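Local coordinates for protein diaminopimelate decarboxylase (Phaeodactylum tricornutum, PDB 7JPJ) that probably decarboxylates diaminopimelate to lysine, the last step of lysine biosynthesis, as a dimeric pyridoxal 5'-phosphate enzyme, at residues G237-G242 / I278-Y283; S293-K298 / R379-G384. One frame throughout, in Å; residues are numbered along the deposited sequence.

Overall arrangement
Contact 1 (237-242 with 278-283) and contact 2 (293-298 with 379-384) sit in the two halves of a fold-type III pyridoxal phosphate decarboxylase. Contact 1 is buried at the mouth of the TIM barrel, its centre about 7 Å from that of the chain; the bound D-lysine and a sulfate probably mark the active site. The Glu279 side chain is about 7 Å from that of Lys60, the predicted cofactor lysine. Contact 2, centred about 29 Å from the chain centre, borders the second subunit; its Gln296 side chain is about 10 Å from that of Cys357, the predicted proton donor. Helix 282-285 leads into strand 289-300, yet the contact centres are 33 Å apart.

Contact 1 of 2, residues G237-G242 / I278-Y283; sequences GGYKVG and IEPGTY. With DLY (D-lysine), chain C; SO4 (sulfate ion), chain D.
Tyr239 meets three residues of 278-283 in turn. Its CB packs 3.7 Å from CD1 of Tyr283. Farther out, Pro280 CB sits at the ring edge, 3.8 Å from CD2 of Tyr239. The side chain crosses Ile278 at about a right angle, its tip against CB and CG2; the hydroxyl bonds weakly back to Gly236 O, and Trp213 stacks on the ring. Val241 CG2 fits between the two side chains that open helix 282-285, 3.8 Å from both Thr282 CG2 and Tyr283 CD1. The glycine-rich loop after strand 232-234 and the start of this helix form an anion pocket at the mouth of the TIM barrel, consistent with the cofactor phosphate site of this family. A sulfate, probably from the crystallisation liquor, occupies it, bonded also by Tyr395 OH. Sulfate O2 accepts from Gly238 N (3.0 Å) and Gly281 N. Thr282 N donates to sulfate O3. Thr282 OG1, beside its own backbone N (chi1 -57°), donates to sulfate O1 at 2.7 Å. One water links Tyr239 O, Tyr283 N and sulfate O2. Lys240 points its first side-chain bond away from 278-283, and its chain, bent at chi2 and chi4, puts NZ 3.4 Å from CB of the bound D-lysine.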
# COMPACT_ATOMS: atom_id res chain seq x y z
N GLY A 237 17.35 2.40 -14.31
CA GLY A 237 16.92 1.01 -14.33
C GLY A 237 15.79 0.75 -15.30
O GLY A 237 15.75 1.33 -16.39
N GLY A 238 14.86 -0.13 -14.92
CA GLY A 238 13.72 -0.45 -15.74
C GLY A 238 13.79 -1.77 -16.49
O GLY A 238 12.85 -2.10 -17.21
N TYR A 239 14.88 -2.52 -16.34
CA TYR A 239 15.04 -3.79 -17.04
C TYR A 239 13.97 -4.78 -16.59
O TYR A 239 13.84 -5.07 -15.39
CB TYR A 239 16.44 -4.34 -16.78
CG TYR A 239 17.47 -3.24 -16.80
CD1 TYR A 239 17.90 -2.69 -17.99
CD2 TYR A 239 17.98 -2.72 -15.62
CE1 TYR A 239 18.82 -1.66 -18.02
CE2 TYR A 239 18.90 -1.69 -15.63
CZ TYR A 239 19.32 -1.17 -16.83
OH TYR A 239 20.23 -0.14 -16.85
N LYS A 240 13.20 -5.28 -17.54
CA LYS A 240 12.00 -6.04 -17.21
C LYS A 240 12.35 -7.47 -16.82
O LYS A 240 13.26 -8.09 -17.39
CB LYS A 240 11.02 -6.03 -18.38
CG LYS A 240 9.66 -5.41 -18.03
CD LYS A 240 9.81 -3.99 -17.46
CE LYS A 240 8.46 -3.38 -17.09
NZ LYS A 240 8.49 -2.55 -15.84
N VAL A 241 11.62 -8.00 -15.84
CA VAL A 241 11.77 -9.36 -15.37
C VAL A 241 10.46 -10.09 -15.61
O VAL A 241 9.40 -9.63 -15.18
CB VAL A 241 12.15 -9.41 -13.87
CG1 VAL A 241 12.20 -10.85 -13.38
CG2 VAL A 241 13.47 -8.71 -13.63
N GLY A 242 10.53 -11.22 -16.31
CA GLY A 242 9.35 -12.03 -16.56
C GLY A 242 9.11 -13.04 -15.46
O GLY A 242 9.69 -14.13 -15.47
N ILE A 278 24.22 1.89 -14.26
CA ILE A 278 22.89 1.30 -14.35
C ILE A 278 22.33 1.17 -12.94
O ILE A 278 23.06 0.91 -11.98
CB ILE A 278 22.91 -0.07 -15.07
CG1 ILE A 278 23.78 -1.08 -14.31
CG2 ILE A 278 23.41 0.09 -16.50
CD1 ILE A 278 23.78 -2.46 -14.93
N GLU A 279 21.02 1.36 -12.82
CA GLU A 279 20.34 1.39 -11.53
C GLU A 279 19.22 0.36 -11.47
O GLU A 279 18.04 0.72 -11.33
CB GLU A 279 19.81 2.79 -11.24
CG GLU A 279 20.80 3.73 -10.56
CD GLU A 279 20.27 5.15 -10.42
OE1 GLU A 279 21.09 6.10 -10.37
OE2 GLU A 279 19.03 5.33 -10.38
N PRO A 280 19.54 -0.93 -11.56
CA PRO A 280 18.48 -1.95 -11.54
C PRO A 280 17.95 -2.17 -10.13
O PRO A 280 18.72 -2.26 -9.17
CB PRO A 280 19.18 -3.20 -12.08
CG PRO A 280 20.58 -3.03 -11.66
CD PRO A 280 20.87 -1.55 -11.70
N GLY A 281 16.63 -2.24 -10.01
CA GLY A 281 16.01 -2.60 -8.76
C GLY A 281 15.32 -3.95 -8.86
O GLY A 281 15.71 -4.91 -8.19
N THR A 282 14.30 -4.02 -9.72
CA THR A 282 13.60 -5.28 -9.95
C THR A 282 14.56 -6.37 -10.40
O THR A 282 14.55 -7.48 -9.86
CB THR A 282 12.50 -5.06 -10.98
OG1 THR A 282 11.61 -4.03 -10.53
CG2 THR A 282 11.71 -6.34 -11.21
N TYR A 283 15.42 -6.07 -11.38
CA TYR A 283 16.27 -7.09 -11.98
C TYR A 283 17.20 -7.76 -10.97
O TYR A 283 17.68 -8.86 -11.24
CB TYR A 283 17.10 -6.48 -13.12
CG TYR A 283 17.51 -7.47 -14.18
CD1 TYR A 283 16.69 -7.72 -15.28
CD2 TYR A 283 18.71 -8.17 -14.09
CE1 TYR A 283 17.07 -8.63 -16.26
CE2 TYR A 283 19.09 -9.07 -15.06
CZ TYR A 283 18.27 -9.30 -16.15
OH TYR A 283 18.64 -10.20 -17.12
N DLY C . 5.51 -6.09 -15.27
CA DLY C . 6.06 -5.46 -14.07
C DLY C . 7.53 -5.84 -13.86
O DLY C . 8.17 -6.46 -14.72
CB DLY C . 5.91 -3.94 -14.16
CG DLY C . 5.99 -3.21 -12.82
CD DLY C . 5.72 -1.72 -12.99
CE DLY C . 5.98 -0.94 -11.71
NZ DLY C . 5.88 0.53 -11.93
OXT DLY C . 8.12 -5.53 -12.82
S SO4 D . 13.31 -0.85 -11.41
O1 SO4 D . 12.31 -1.78 -11.94
O2 SO4 D . 14.59 -1.11 -12.06
O3 SO4 D . 13.45 -1.04 -9.97
O4 SO4 D . 12.88 0.52 -11.67
O HOH W 1 15.21 -3.77 -12.99

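Contact 2 of 2, residues S293-K298 / R379-G384; sequences SKVQDK and RAAAVG
A classic beta bulge in strand 289-300, where Gln296 and Asp297 both face Lys311, lies beside the loop that joins strands 373-379 and 386-390. Directly before the bulge, Val295 O receives the loop: Gly384 N donates to it at 2.9 Å, with an N-H...O angle of 159°. Val295 also has a backbone hydrogen bond with Asp385, where the antiparallel pairing of strands 289-300 and 386-390 runs out into the loop. The same Val295 O has a CA-H...O contact from Val383 CA at 3.5 Å. With chi1 at 172°, Val383 turns CG1 to the strand's carbonyls, 3.8 Å from Gln296 O. Val295 points toward the loop, and its CG2 meets Ala381 CB loosely at 4.4 Å. Two lysines reach the loop by different routes. Lys298, extended along its whole length, runs past Ala381 O with CD 3.7 Å from it; its NZ bonds that oxygen weakly and forms a salt bridge with Glu348. Lys294 uses its aliphatic part, laying CG 3.8 Å from Gly384 O. The first side-chain bonds of Gln296 and Asp297 point away from the loop: Asp297 OD2 bonds Ser124 OG of the second subunit, and Gln296 NE2 bonds Leu312 O as well as Gln104 O of the second subunit. Strand, bulge and connecting loop belong to the mixed beta-sheet domain that accompanies the TIM barrel in fold-type III decarboxylases.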
# COMPACT_ATOMS: atom_id res chain seq x y z
N SER A 293 3.43 -18.57 2.76
CA SER A 293 2.26 -18.52 3.62
C SER A 293 1.61 -19.89 3.68
O SER A 293 1.97 -20.82 2.95
CB SER A 293 1.25 -17.47 3.13
OG SER A 293 0.66 -17.88 1.90
N LYS A 294 0.62 -20.01 4.57
CA LYS A 294 -0.14 -21.24 4.73
C LYS A 294 -1.59 -21.02 4.35
O LYS A 294 -2.13 -19.92 4.50
CB LYS A 294 -0.05 -21.76 6.18
CG LYS A 294 0.96 -22.89 6.35
CD LYS A 294 1.14 -23.30 7.81
CE LYS A 294 2.62 -23.45 8.18
NZ LYS A 294 3.08 -24.86 8.11
N VAL A 295 -2.21 -22.07 3.83
CA VAL A 295 -3.64 -22.07 3.52
C VAL A 295 -4.38 -22.31 4.83
O VAL A 295 -4.45 -23.44 5.31
CB VAL A 295 -4.00 -23.11 2.46
CG1 VAL A 295 -5.45 -22.95 2.03
CG2 VAL A 295 -3.07 -22.98 1.26
N GLN A 296 -4.94 -21.25 5.41
CA GLN A 296 -5.63 -21.36 6.69
C GLN A 296 -7.12 -21.64 6.56
O GLN A 296 -7.76 -21.96 7.56
CB GLN A 296 -5.42 -20.08 7.51
CG GLN A 296 -5.75 -18.80 6.76
CD GLN A 296 -7.04 -18.15 7.24
OE1 GLN A 296 -7.72 -18.68 8.12
NE2 GLN A 296 -7.38 -17.01 6.66
N ASP A 297 -7.68 -21.54 5.35
CA ASP A 297 -9.09 -21.82 5.15
C ASP A 297 -9.36 -22.04 3.67
O ASP A 297 -8.62 -21.54 2.81
CB ASP A 297 -9.98 -20.69 5.68
CG ASP A 297 -11.38 -21.15 6.01
OD1 ASP A 297 -11.73 -22.31 5.72
OD2 ASP A 297 -12.15 -20.34 6.58
N LYS A 298 -10.42 -22.79 3.38
CA LYS A 298 -10.82 -23.11 2.01
C LYS A 298 -12.34 -23.14 1.95
O LYS A 298 -12.97 -23.97 2.61
CB LYS A 298 -10.22 -24.46 1.58
CG LYS A 298 -10.48 -24.83 0.13
CD LYS A 298 -9.89 -26.19 -0.20
CE LYS A 298 -10.16 -26.59 -1.64
NZ LYS A 298 -9.57 -27.91 -1.99
N ARG A 379 -1.65 -27.25 -7.39
CA ARG A 379 -1.82 -28.51 -6.68
C ARG A 379 -3.00 -28.42 -5.73
O ARG A 379 -3.19 -27.40 -5.06
CB ARG A 379 -0.54 -28.86 -5.91
CG ARG A 379 -0.68 -30.03 -4.95
CD ARG A 379 0.59 -30.23 -4.13
NE ARG A 379 0.43 -31.24 -3.09
CZ ARG A 379 0.02 -30.98 -1.85
NH1 ARG A 379 -0.28 -29.74 -1.49
NH2 ARG A 379 -0.09 -31.96 -0.96
N ALA A 380 -3.81 -29.47 -5.69
CA ALA A 380 -4.90 -29.54 -4.73
C ALA A 380 -4.38 -29.30 -3.33
O ALA A 380 -3.45 -29.97 -2.87
CB ALA A 380 -5.59 -30.90 -4.82
N ALA A 381 -4.96 -28.31 -2.65
CA ALA A 381 -4.45 -27.85 -1.37
C ALA A 381 -5.43 -28.21 -0.26
O ALA A 381 -6.63 -27.91 -0.36
CB ALA A 381 -4.21 -26.34 -1.38
N ALA A 382 -4.93 -28.87 0.77
CA ALA A 382 -5.65 -29.01 2.02
C ALA A 382 -5.27 -27.88 2.97
O ALA A 382 -4.27 -27.19 2.77
CB ALA A 382 -5.36 -30.36 2.67
N VAL A 383 -6.10 -27.68 3.99
CA VAL A 383 -5.80 -26.67 4.99
C VAL A 383 -4.53 -27.07 5.74
O VAL A 383 -4.43 -28.19 6.26
CB VAL A 383 -6.99 -26.48 5.95
CG1 VAL A 383 -6.60 -25.58 7.11
CG2 VAL A 383 -8.18 -25.92 5.20
N GLY A 384 -3.56 -26.16 5.77
CA GLY A 384 -2.25 -26.44 6.32
C GLY A 384 -1.15 -26.52 5.28
O GLY A 384 0.03 -26.54 5.65